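Local coordinates for cycloalternan-forming enzyme (Listeria monocytogenes serovar 1/2a, PDB 5F7U), which belongs to glycoside hydrolase family 31 and joins a TIM-barrel domain to several beta-rich domains, including a family 6 carbohydrate-binding module, at residues I40-I45 and Q49-E54; A81-F86 and F111-T116; E765-D770 and G774-G779; E781-Y786 and P793-A798. The protein carries 1 engineered substitution. One frame throughout, in Å; residues are numbered along the deposited sequence. Where two conformers were deposited one is given.

Along the chain the four contacts come in numerical order, as two neighbouring couples on opposite sides of the molecule's centre. Contacts 1 and 2 lie near the N terminus with centres about 19 Å apart; strands 36-43 and 76-84, one from each contact, are sheet neighbours, and Val53 of the first packs on Ala81 of the second. Contacts 3 and 4 have centres only about 6 Å apart in the family 31 C-terminal domain, where strands 767-770 and 794-797 adjoin in one sheet and both contacts touch the same alpha-D-glucopyranose. Some 61 to 74 Å separates the centres of the two couples, so the protein holds sugar at widely spaced beta-rich sites.

Contact 1 (I40-I45 and Q49-E54); sequences ITTWPI and QDVWVE. With GLC (alpha-D-glucopyranose), chain E.
Thr42 sets its OG1 between its own backbone N and carbonyl carbon (chi1 55°), which turns the hydroxyl to Gln49 and lays CG2 toward Val51. Gln49 in turn swings CG anti to its carbonyl carbon (chi1 -67°) and runs on extended, so its amide arrives beside the threonine. Thr42 OG1 donates to Gln49 OE1 at 2.7 Å, meeting the carbonyl at 140° and tilted from its plane. The other end of the amide, Gln49 NE2, makes a weak bond of 2.7 Å to Pro44 O just beyond the cis peptide, and also binds Glu46. Farther from the turn the contact becomes apolar: Thr42 CG2 rests 3.6 Å from Val51 CG2, and Ile40 CG2 lies 3.7 Å from Val51 CG1. Branched side chains suit this interior because they fill space close to the backbone.

The strands run roughly antiparallel but 9.0 Å apart, facing each other with side chains between them, as in the beta sandwiches of the E-set clan. Trp43 points the other way and spreads its indole under an alpha-D-glucopyranose whose C2 sits 3.5 Å above one face, toward the rim. The chemistry implies that the buried Thr42 hydroxyl is satisfied by Gln49 and Trp79 NE1, that the Gln49 amide is engaged at both ends, though weakly at Pro44, and that strand 36-43 presents an aromatic platform to sugar on its outer side.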
# COMPACT_ATOMS: atom_id res chain seq x y z
N ILE A 40 -24.89 35.34 6.00
CA ILE A 40 -24.83 36.35 4.92
C ILE A 40 -23.81 37.42 5.28
O ILE A 40 -23.73 37.81 6.44
CB ILE A 40 -26.24 37.00 4.76
CG1 ILE A 40 -27.29 35.91 4.48
CG2 ILE A 40 -26.24 38.08 3.67
CD1 ILE A 40 -28.72 36.35 4.84
N THR A 41 -23.04 37.91 4.30
CA THR A 41 -22.12 39.03 4.57
C THR A 41 -22.49 40.26 3.76
O THR A 41 -23.04 40.14 2.66
CB THR A 41 -20.63 38.65 4.38
OG1 THR A 41 -19.77 39.62 5.00
CG2 THR A 41 -20.24 38.48 2.92
N THR A 42 -22.23 41.42 4.35
CA THR A 42 -22.30 42.69 3.61
C THR A 42 -21.01 43.46 3.86
O THR A 42 -20.33 43.22 4.86
CB THR A 42 -23.50 43.54 4.08
OG1 THR A 42 -23.42 43.75 5.51
CG2 THR A 42 -24.81 42.84 3.71
N TRP A 43 -20.69 44.39 2.97
CA TRP A 43 -19.52 45.25 3.13
C TRP A 43 -19.80 46.58 2.41
O TRP A 43 -20.60 46.57 1.47
CB TRP A 43 -18.26 44.59 2.57
CG TRP A 43 -18.32 44.32 1.10
CD1 TRP A 43 -17.83 45.12 0.09
CD2 TRP A 43 -18.91 43.18 0.46
NE1 TRP A 43 -18.08 44.53 -1.14
CE2 TRP A 43 -18.74 43.35 -0.94
CE3 TRP A 43 -19.57 42.03 0.93
CZ2 TRP A 43 -19.19 42.40 -1.87
CZ3 TRP A 43 -20.04 41.09 -0.00
CH2 TRP A 43 -19.84 41.29 -1.39
N PRO A 44 -19.19 47.69 2.83
CA PRO A 44 -18.36 47.77 4.04
C PRO A 44 -19.22 47.82 5.30
O PRO A 44 -20.46 47.85 5.20
CB PRO A 44 -17.63 49.12 3.85
CG PRO A 44 -18.64 49.96 3.13
CD PRO A 44 -19.35 49.01 2.20
N ILE A 45 -18.58 47.82 6.47
CA ILE A 45 -19.30 47.98 7.73
C ILE A 45 -19.87 49.39 7.79
O ILE A 45 -19.14 50.39 7.67
CB ILE A 45 -18.40 47.69 8.97
CG1 ILE A 45 -17.88 46.24 8.95
CG2 ILE A 45 -19.17 47.96 10.26
CD1 ILE A 45 -16.65 46.03 9.81
N GLN A 49 -27.53 49.45 7.76
CA GLN A 49 -27.64 48.30 6.86
C GLN A 49 -28.79 47.41 7.29
O GLN A 49 -28.96 47.18 8.49
CB GLN A 49 -26.34 47.50 6.83
CG GLN A 49 -25.19 48.27 6.20
CD GLN A 49 -24.01 47.39 5.80
OE1 GLN A 49 -23.85 46.26 6.28
NE2 GLN A 49 -23.17 47.92 4.91
N ASP A 50 -29.56 46.94 6.32
CA ASP A 50 -30.60 45.93 6.53
C ASP A 50 -30.28 44.72 5.67
O ASP A 50 -29.86 44.87 4.52
CB ASP A 50 -31.97 46.47 6.13
CG ASP A 50 -32.37 47.69 6.91
OD1 ASP A 50 -32.35 47.65 8.16
OD2 ASP A 50 -32.72 48.69 6.27
N VAL A 51 -30.46 43.53 6.26
CA VAL A 51 -30.29 42.28 5.54
C VAL A 51 -31.52 41.44 5.80
O VAL A 51 -31.98 41.32 6.95
CB VAL A 51 -29.00 41.52 5.96
CG1 VAL A 51 -28.90 40.15 5.29
CG2 VAL A 51 -27.78 42.34 5.60
N TRP A 52 -32.08 40.90 4.72
CA TRP A 52 -33.31 40.14 4.82
C TRP A 52 -33.37 39.06 3.76
O TRP A 52 -32.54 39.01 2.84
CB TRP A 52 -34.54 41.06 4.75
CG TRP A 52 -34.82 41.64 3.40
CD1 TRP A 52 -35.71 41.16 2.48
CD2 TRP A 52 -34.20 42.79 2.82
NE1 TRP A 52 -35.70 41.96 1.35
CE2 TRP A 52 -34.79 42.97 1.53
CE3 TRP A 52 -33.23 43.71 3.25
CZ2 TRP A 52 -34.43 44.03 0.68
CZ3 TRP A 52 -32.86 44.76 2.39
CH2 TRP A 52 -33.47 44.90 1.12
N VAL A 53 -34.34 38.16 3.92
CA VAL A 53 -34.47 37.03 3.02
C VAL A 53 -35.89 37.06 2.44
O VAL A 53 -36.86 37.16 3.19
CB VAL A 53 -34.23 35.69 3.74
CG1 VAL A 53 -34.34 34.52 2.76
CG2 VAL A 53 -32.86 35.71 4.42
N GLU A 54 -35.96 37.01 1.12
CA GLU A 54 -37.22 36.86 0.40
C GLU A 54 -37.32 35.43 -0.08
O GLU A 54 -36.37 34.87 -0.62
CB GLU A 54 -37.25 37.84 -0.76
CG GLU A 54 -37.27 39.28 -0.27
CD GLU A 54 -37.30 40.31 -1.38
OE1 GLU A 54 -37.43 39.93 -2.57
OE2 GLU A 54 -37.21 41.51 -1.05
C1 GLC E . -14.61 43.25 -0.53
C2 GLC E . -15.31 42.50 0.62
C3 GLC E . -15.34 40.99 0.36
C4 GLC E . -15.97 40.66 -1.00
C5 GLC E . -15.25 41.45 -2.12
C6 GLC E . -15.96 41.31 -3.47
O1 GLC E . -13.19 43.05 -0.49
O2 GLC E . -14.69 42.80 1.87
O3 GLC E . -16.07 40.32 1.39
O4 GLC E . -15.85 39.25 -1.24
O5 GLC E . -15.13 42.86 -1.82
O6 GLC E . -15.01 41.57 -4.51

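Contact 2 (A81-F86 and F111-T116); sequences ADLGKF and FTFYVT
The ring of Phe113 turns its edge to the face of Phe86 in an offset edge-to-face pair, with centroids 5.9 Å apart and planes at 70°. Phe86 CE2 lies in the plane of the Phe113 ring, 4.0 Å from Phe113 CZ. A second group reaches that rim: Leu83 CD1, near the ring plane, stands 4.2 Å from Phe113 CE2. The edge of the Phe86 ring meets Leu83 CB of its own segment, so the leucine touches both aromatics. Val115 approaches the base of Phe86 obliquely, with CG2 3.6 Å from Phe86 CB.

All four side chains are buried; Leu83 and Phe113 come from strands that do not pair with each other, Phe86 and Val115 from the chain just beyond. Strand 76-84 hydrogen-bonds to strand 36-43, whereas strand 106-129 pairs antiparallel with strand 91-100; the packing across them is that of a beta-sandwich interior, consistent with the E-set clan to which the N-terminal family belongs. Between Leu83 and Phe86 the chain bends, helped by an Asx turn in which Gly84 N donates to Asp82 OD1 at 3.0 Å, from above the carboxylate plane. Glycine suits this position because at its phi of 81° and psi of -165° a CB would press on Leu83 O. Beyond the bend, Phe86 directs its side chain inward again, where a large flat ring can bridge to Phe113 and Val115. Val36 and Ile92 touch both phenyl rings, and Tyr94 packs on Phe113.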
# COMPACT_ATOMS: atom_id res chain seq x y z
N ALA A 81 -29.71 34.65 9.28
CA ALA A 81 -31.15 34.62 9.03
C ALA A 81 -31.66 33.23 9.36
O ALA A 81 -31.12 32.23 8.85
CB ALA A 81 -31.44 34.96 7.58
N ASP A 82 -32.70 33.16 10.20
CA ASP A 82 -33.24 31.88 10.66
C ASP A 82 -34.54 31.58 9.93
O ASP A 82 -35.53 32.29 10.11
CB ASP A 82 -33.48 31.92 12.19
CG ASP A 82 -33.89 30.58 12.77
OD1 ASP A 82 -33.97 29.57 12.03
OD2 ASP A 82 -34.13 30.52 13.99
N LEU A 83 -34.54 30.55 9.08
CA LEU A 83 -35.72 30.18 8.31
C LEU A 83 -36.67 29.25 9.08
O LEU A 83 -37.80 29.00 8.63
CB LEU A 83 -35.32 29.52 6.98
CG LEU A 83 -34.57 30.36 5.95
CD1 LEU A 83 -34.27 29.50 4.73
CD2 LEU A 83 -35.36 31.60 5.54
N GLY A 84 -36.22 28.75 10.22
CA GLY A 84 -36.96 27.76 10.98
C GLY A 84 -36.76 26.35 10.44
O GLY A 84 -35.83 26.09 9.66
N LYS A 85 -37.64 25.45 10.87
CA LYS A 85 -37.59 24.03 10.51
C LYS A 85 -38.64 23.71 9.47
O LYS A 85 -39.64 24.43 9.35
CB LYS A 85 -37.92 23.14 11.71
CG LYS A 85 -36.98 23.22 12.88
CD LYS A 85 -37.69 22.62 14.08
CE LYS A 85 -36.76 22.51 15.28
NZ LYS A 85 -37.55 22.22 16.51
N PHE A 86 -38.46 22.60 8.76
CA PHE A 86 -39.34 22.22 7.67
C PHE A 86 -39.75 20.75 7.72
O PHE A 86 -39.18 19.96 8.48
CB PHE A 86 -38.68 22.57 6.33
CG PHE A 86 -38.42 24.02 6.18
CD1 PHE A 86 -39.45 24.90 5.85
CD2 PHE A 86 -37.14 24.55 6.42
CE1 PHE A 86 -39.22 26.27 5.75
CE2 PHE A 86 -36.90 25.91 6.32
CZ PHE A 86 -37.94 26.77 5.98
N PHE A 111 -31.77 30.45 -4.46
CA PHE A 111 -31.27 29.12 -4.11
C PHE A 111 -32.44 28.24 -3.68
O PHE A 111 -33.36 28.69 -2.98
CB PHE A 111 -30.25 29.21 -2.97
CG PHE A 111 -29.11 30.15 -3.24
CD1 PHE A 111 -28.10 29.82 -4.16
CD2 PHE A 111 -29.04 31.37 -2.57
CE1 PHE A 111 -27.03 30.70 -4.38
CE2 PHE A 111 -27.97 32.26 -2.79
CZ PHE A 111 -26.97 31.91 -3.69
N THR A 112 -32.44 26.99 -4.13
CA THR A 112 -33.52 26.07 -3.78
C THR A 112 -32.97 24.91 -2.98
O THR A 112 -31.87 24.44 -3.28
CB THR A 112 -34.27 25.58 -5.05
OG1 THR A 112 -34.90 26.70 -5.70
CG2 THR A 112 -35.36 24.50 -4.72
N PHE A 113 -33.70 24.48 -1.95
CA PHE A 113 -33.42 23.18 -1.33
C PHE A 113 -34.70 22.40 -1.12
O PHE A 113 -35.79 23.00 -1.01
CB PHE A 113 -32.57 23.28 -0.03
CG PHE A 113 -33.23 24.04 1.11
CD1 PHE A 113 -34.06 23.40 2.04
CD2 PHE A 113 -32.96 25.40 1.30
CE1 PHE A 113 -34.62 24.10 3.11
CE2 PHE A 113 -33.50 26.12 2.38
CZ PHE A 113 -34.34 25.46 3.28
N TYR A 114 -34.57 21.08 -1.11
CA TYR A 114 -35.70 20.18 -0.94
C TYR A 114 -35.49 19.41 0.36
O TYR A 114 -34.46 18.77 0.55
CB TYR A 114 -35.82 19.21 -2.11
CG TYR A 114 -35.84 19.88 -3.47
CD1 TYR A 114 -37.05 20.29 -4.05
CD2 TYR A 114 -34.64 20.10 -4.18
CE1 TYR A 114 -37.05 20.91 -5.30
CE2 TYR A 114 -34.65 20.71 -5.42
CZ TYR A 114 -35.85 21.11 -5.98
OH TYR A 114 -35.85 21.71 -7.22
N VAL A 115 -36.48 19.47 1.23
CA VAL A 115 -36.33 18.93 2.58
C VAL A 115 -36.62 17.43 2.56
O VAL A 115 -37.65 16.97 2.07
CB VAL A 115 -37.21 19.71 3.57
CG1 VAL A 115 -37.08 19.12 4.97
CG2 VAL A 115 -36.80 21.18 3.57
N THR A 116 -35.67 16.68 3.11
CA THR A 116 -35.65 15.23 2.97
C THR A 116 -35.88 14.49 4.29
O THR A 116 -35.78 15.07 5.38
CB THR A 116 -34.27 14.80 2.42
OG1 THR A 116 -33.25 15.34 3.27
CG2 THR A 116 -34.07 15.32 0.99

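Contact 3 (E765-D770 and G774-G779); sequences EGEWVD and GGVHPG. With GLC (alpha-D-glucopyranose), chain B.
Gly774 opens the return limb of a beta hairpin by donating its N-H to Asp770 O at 3.0 Å, with a positive phi that suits glycine. Gly775 O then accepts from Asp770 N at 2.9 Å. Having no side chain, Gly775 also lets C6 of an alpha-D-glucopyranose come close to its CA. Val776 stands opposite Val769 in a non-hydrogen-bonded pair, and its CG1 lies 3.7 Å from Glu767 CD; this glutamate spends OE2 on His938.

His777 and Trp768 form the hydrogen-bonded pair, their side chains on the other face of the sheet. His777 N donates to Trp768 O at 2.7 Å, and Trp768 N returns a bond of 2.9 Å to His777 O. At the far end of the imidazole, NE2 gives a nearly straight bond (167°) of 2.7 Å to O6 of the sugar. Pro778, opposite Glu767, needs no amide hydrogen at this non-hydrogen-bonded position. Gly779 N closes the ladder on Gly766 O at 2.6 Å, while its CA slips against the indole edge of Trp768, whose NE1 binds Pro764 O; a CB here would run into Gly766 O, so glycine suits the place.

The sugar O6 also donates to Asp770 OD2 at 2.6 Å. One hydroxyl thus accepts from histidine and gives to aspartate, and the hairpin register, by holding these two side chains together, probably helps to orient the sugar's primary alcohol.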
# COMPACT_ATOMS: atom_id res chain seq x y z
N GLU A 765 2.07 -19.70 12.47
CA GLU A 765 2.41 -21.12 12.55
C GLU A 765 3.23 -21.53 11.31
O GLU A 765 3.03 -20.99 10.24
CB GLU A 765 1.14 -21.97 12.74
CG GLU A 765 1.23 -22.77 14.04
CD GLU A 765 -0.11 -23.09 14.68
OE1 GLU A 765 -0.80 -24.02 14.19
OE2 GLU A 765 -0.45 -22.44 15.71
N GLY A 766 4.19 -22.43 11.50
CA GLY A 766 5.11 -22.86 10.43
C GLY A 766 6.52 -22.48 10.82
O GLY A 766 6.71 -21.87 11.84
N GLU A 767 7.51 -22.77 10.00
CA GLU A 767 8.90 -22.52 10.38
C GLU A 767 9.44 -21.30 9.64
O GLU A 767 9.20 -21.17 8.45
CB GLU A 767 9.75 -23.75 10.04
CG GLU A 767 11.18 -23.66 10.52
CD GLU A 767 11.94 -24.95 10.31
OE1 GLU A 767 11.66 -25.92 11.03
OE2 GLU A 767 12.82 -24.99 9.44
N TRP A 768 10.16 -20.42 10.35
CA TRP A 768 10.69 -19.18 9.80
C TRP A 768 12.19 -19.17 9.99
O TRP A 768 12.67 -19.49 11.08
CB TRP A 768 10.08 -17.98 10.53
CG TRP A 768 8.59 -17.95 10.33
CD1 TRP A 768 7.65 -18.57 11.11
CD2 TRP A 768 7.89 -17.36 9.24
NE1 TRP A 768 6.40 -18.37 10.58
CE2 TRP A 768 6.52 -17.63 9.44
CE3 TRP A 768 8.29 -16.60 8.12
CZ2 TRP A 768 5.53 -17.17 8.55
CZ3 TRP A 768 7.31 -16.13 7.25
CH2 TRP A 768 5.94 -16.42 7.47
N VAL A 769 12.94 -18.84 8.94
CA VAL A 769 14.39 -18.88 9.03
C VAL A 769 14.93 -17.49 8.77
O VAL A 769 14.58 -16.86 7.79
CB VAL A 769 15.00 -19.92 8.04
CG1 VAL A 769 16.52 -19.88 8.11
CG2 VAL A 769 14.48 -21.32 8.35
N ASP A 770 15.79 -17.02 9.68
CA ASP A 770 16.46 -15.72 9.57
C ASP A 770 17.29 -15.71 8.29
O ASP A 770 18.20 -16.53 8.14
CB ASP A 770 17.33 -15.57 10.83
CG ASP A 770 18.03 -14.23 10.93
OD1 ASP A 770 18.49 -13.69 9.90
OD2 ASP A 770 18.15 -13.75 12.08
N GLY A 774 20.70 -17.86 9.13
CA GLY A 774 20.23 -19.25 9.27
C GLY A 774 19.65 -19.64 10.62
O GLY A 774 19.46 -20.84 10.88
N GLY A 775 19.37 -18.65 11.48
CA GLY A 775 18.67 -18.93 12.74
C GLY A 775 17.28 -19.48 12.47
O GLY A 775 16.52 -18.91 11.69
N VAL A 776 16.94 -20.60 13.10
CA VAL A 776 15.65 -21.23 12.83
C VAL A 776 14.65 -20.80 13.92
O VAL A 776 14.97 -20.84 15.10
CB VAL A 776 15.78 -22.76 12.78
CG1 VAL A 776 14.43 -23.39 12.50
CG2 VAL A 776 16.77 -23.17 11.68
N HIS A 777 13.44 -20.43 13.51
CA HIS A 777 12.42 -20.00 14.46
C HIS A 777 11.07 -20.66 14.17
O HIS A 777 10.36 -20.24 13.25
CB HIS A 777 12.27 -18.48 14.45
CG HIS A 777 13.55 -17.75 14.72
ND1 HIS A 777 13.98 -17.48 16.00
CD2 HIS A 777 14.51 -17.28 13.89
CE1 HIS A 777 15.15 -16.86 15.94
NE2 HIS A 777 15.49 -16.73 14.67
N PRO A 778 10.70 -21.70 14.95
CA PRO A 778 9.34 -22.25 14.91
C PRO A 778 8.27 -21.18 15.12
O PRO A 778 8.40 -20.34 16.00
CB PRO A 778 9.33 -23.26 16.07
CG PRO A 778 10.75 -23.69 16.18
CD PRO A 778 11.60 -22.49 15.81
N GLY A 779 7.22 -21.23 14.30
CA GLY A 779 6.13 -20.27 14.39
C GLY A 779 5.16 -20.52 15.52
O GLY A 779 5.29 -21.49 16.29
C1 GLC B . 20.42 -12.51 15.69
C2 GLC B . 19.41 -11.83 16.61
C3 GLC B . 18.77 -12.87 17.53
C4 GLC B . 18.20 -14.04 16.71
C5 GLC B . 19.31 -14.66 15.85
C6 GLC B . 18.88 -15.82 14.96
O2 GLC B . 20.08 -10.83 17.38
O3 GLC B . 17.78 -12.27 18.37
O4 GLC B . 17.63 -15.04 17.57
O5 GLC B . 19.82 -13.62 15.00
O6 GLC B . 17.81 -15.40 14.11
O HOH W 1 4.45 -23.69 14.27

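Contact 4 (E781-Y786 and P793-A798); sequences ETISYY and PVFAKA. With GLC (alpha-D-glucopyranose), chain B; GLC (alpha-D-glucopyranose), chain C.
Tyr785 and Pro793 mark the nearest approach of two backbones that do not pair, their CA atoms 7.1 Å apart. The bridging is done by side chains. With CG anti to its backbone N (chi1 -167°), the Tyr785 ring extends between protein and sugar. Pro793 CB sits over one face, 3.8 Å from the Tyr785 ring centroid and 9° off the normal, a CH-pi contact to which the rigid, flat-sided proline is well suited. Over the centre of the opposite face lies C2 of an alpha-D-glucopyranose, 3.6 Å above the plane. Stacking a pyranose on an aromatic face is common in carbohydrate-binding sites; here Pro793 backs the other face.

Phe795 comes at the tyrosine obliquely, its ring plane at 87° to the other, with Phe795 CZ 3.6 Å from Tyr785 CD2. Ile783 CD1 meets Phe795 from the opposite direction, 4.0 Å from Phe795 CZ. The hydroxyl of Tyr785 is hydrogen-bonded to Asp770 OD2, which anchors the ring's outer end. Next along, Tyr786 grips the sugar through its backbone: its N-H donates to O3 at 3.0 Å, and its carbonyl O accepts from O2 at 2.6 Å.

Strand 781-786 pairs with strand 758-763, and Phe795 packs against Val761 of that partner. Strand 794-797 belongs to another sheet of the C-terminal domain, between strands 746-748 and 767-770, where Phe795 also touches Trp768 and meets the His777 ring at about a right angle.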
# COMPACT_ATOMS: atom_id res chain seq x y z
N GLU A 781 4.22 -18.04 17.99
CA GLU A 781 4.51 -17.23 19.19
C GLU A 781 5.18 -15.93 18.77
O GLU A 781 5.59 -15.79 17.62
CB GLU A 781 5.43 -17.99 20.16
CG GLU A 781 6.82 -18.30 19.62
CD GLU A 781 7.66 -19.08 20.63
OE1 GLU A 781 7.40 -18.92 21.83
OE2 GLU A 781 8.57 -19.85 20.23
N THR A 782 5.27 -15.00 19.71
CA THR A 782 5.98 -13.74 19.50
C THR A 782 7.38 -13.97 20.04
O THR A 782 7.57 -14.35 21.22
CB THR A 782 5.29 -12.59 20.25
OG1 THR A 782 3.97 -12.38 19.70
CG2 THR A 782 6.11 -11.28 20.15
N ILE A 783 8.37 -13.77 19.18
CA ILE A 783 9.76 -13.90 19.60
C ILE A 783 10.34 -12.52 19.91
O ILE A 783 9.77 -11.50 19.49
CB ILE A 783 10.64 -14.65 18.55
CG1 ILE A 783 10.77 -13.86 17.23
CG2 ILE A 783 10.10 -16.08 18.35
CD1 ILE A 783 11.91 -14.35 16.35
N SER A 784 11.44 -12.50 20.66
CA SER A 784 12.21 -11.27 20.88
C SER A 784 13.50 -11.36 20.08
O SER A 784 14.30 -12.28 20.29
CB SER A 784 12.49 -11.07 22.37
OG SER A 784 13.12 -9.83 22.60
N TYR A 785 13.69 -10.44 19.15
CA TYR A 785 14.87 -10.43 18.29
C TYR A 785 15.73 -9.23 18.65
O TYR A 785 15.26 -8.08 18.64
CB TYR A 785 14.42 -10.33 16.82
CG TYR A 785 15.47 -10.60 15.75
CD1 TYR A 785 16.37 -9.61 15.37
CD2 TYR A 785 15.49 -11.82 15.05
CE1 TYR A 785 17.30 -9.83 14.35
CE2 TYR A 785 16.41 -12.05 14.03
CZ TYR A 785 17.31 -11.06 13.70
OH TYR A 785 18.22 -11.27 12.69
N TYR A 786 17.01 -9.49 18.99
CA TYR A 786 17.91 -8.38 19.27
C TYR A 786 18.35 -7.77 17.94
O TYR A 786 19.00 -8.43 17.11
CB TYR A 786 19.14 -8.80 20.10
CG TYR A 786 20.13 -7.65 20.25
CD1 TYR A 786 19.83 -6.56 21.07
CD2 TYR A 786 21.34 -7.64 19.54
CE1 TYR A 786 20.72 -5.48 21.20
CE2 TYR A 786 22.23 -6.57 19.66
CZ TYR A 786 21.92 -5.51 20.48
OH TYR A 786 22.81 -4.48 20.61
N PRO A 793 15.29 -7.55 11.36
CA PRO A 793 14.82 -8.96 11.35
C PRO A 793 14.05 -9.26 10.07
O PRO A 793 13.06 -8.59 9.78
CB PRO A 793 13.87 -9.04 12.55
CG PRO A 793 14.16 -7.81 13.37
CD PRO A 793 14.64 -6.76 12.41
N VAL A 794 14.51 -10.23 9.28
CA VAL A 794 13.79 -10.69 8.08
C VAL A 794 13.87 -12.21 8.04
O VAL A 794 14.96 -12.76 8.20
CB VAL A 794 14.35 -10.12 6.75
CG1 VAL A 794 13.49 -10.58 5.57
CG2 VAL A 794 14.38 -8.58 6.75
N PHE A 795 12.73 -12.87 7.84
CA PHE A 795 12.64 -14.33 7.88
C PHE A 795 11.96 -14.90 6.65
O PHE A 795 11.00 -14.32 6.13
CB PHE A 795 11.83 -14.79 9.10
CG PHE A 795 12.21 -14.09 10.38
CD1 PHE A 795 11.68 -12.83 10.68
CD2 PHE A 795 13.09 -14.70 11.29
CE1 PHE A 795 12.03 -12.17 11.85
CE2 PHE A 795 13.43 -14.05 12.48
CZ PHE A 795 12.90 -12.78 12.76
N ALA A 796 12.46 -16.05 6.19
CA ALA A 796 11.83 -16.75 5.07
C ALA A 796 10.93 -17.86 5.58
O ALA A 796 11.30 -18.62 6.46
CB ALA A 796 12.89 -17.34 4.14
N LYS A 797 9.77 -17.95 4.95
CA LYS A 797 8.74 -18.96 5.21
C LYS A 797 9.23 -20.33 4.73
O LYS A 797 9.98 -20.43 3.76
CB LYS A 797 7.52 -18.56 4.40
CG LYS A 797 6.26 -19.36 4.62
CD LYS A 797 5.09 -18.59 4.02
CE LYS A 797 5.03 -18.62 2.50
NZ LYS A 797 3.73 -18.00 2.08
N ALA A 798 8.79 -21.39 5.43
CA ALA A 798 9.11 -22.76 5.03
C ALA A 798 8.70 -23.02 3.58
O ALA A 798 7.60 -22.67 3.17
CB ALA A 798 8.41 -23.75 5.97
C1 GLC B . 20.42 -12.51 15.69
C2 GLC B . 19.41 -11.83 16.61
C3 GLC B . 18.77 -12.87 17.53
C4 GLC B . 18.20 -14.04 16.71
C5 GLC B . 19.31 -14.66 15.85
C6 GLC B . 18.88 -15.82 14.96
O2 GLC B . 20.08 -10.83 17.38
O3 GLC B . 17.78 -12.27 18.37
O4 GLC B . 17.63 -15.04 17.57
O5 GLC B . 19.82 -13.62 15.00
O6 GLC B . 17.81 -15.40 14.11
C1 GLC C . 23.51 -10.72 21.68
C2 GLC C . 24.34 -11.95 21.23
C3 GLC C . 23.80 -12.60 19.95
C4 GLC C . 22.33 -12.96 20.27
C5 GLC C . 21.49 -11.72 20.62
C6 GLC C . 20.45 -12.05 21.69
O1 GLC C . 24.27 -9.50 21.63
O2 GLC C . 25.74 -11.66 21.16
O3 GLC C . 24.71 -13.67 19.57
O4 GLC C . 21.67 -13.66 19.22
O5 GLC C . 22.28 -10.55 20.94
O6 GLC C . 20.70 -11.52 22.99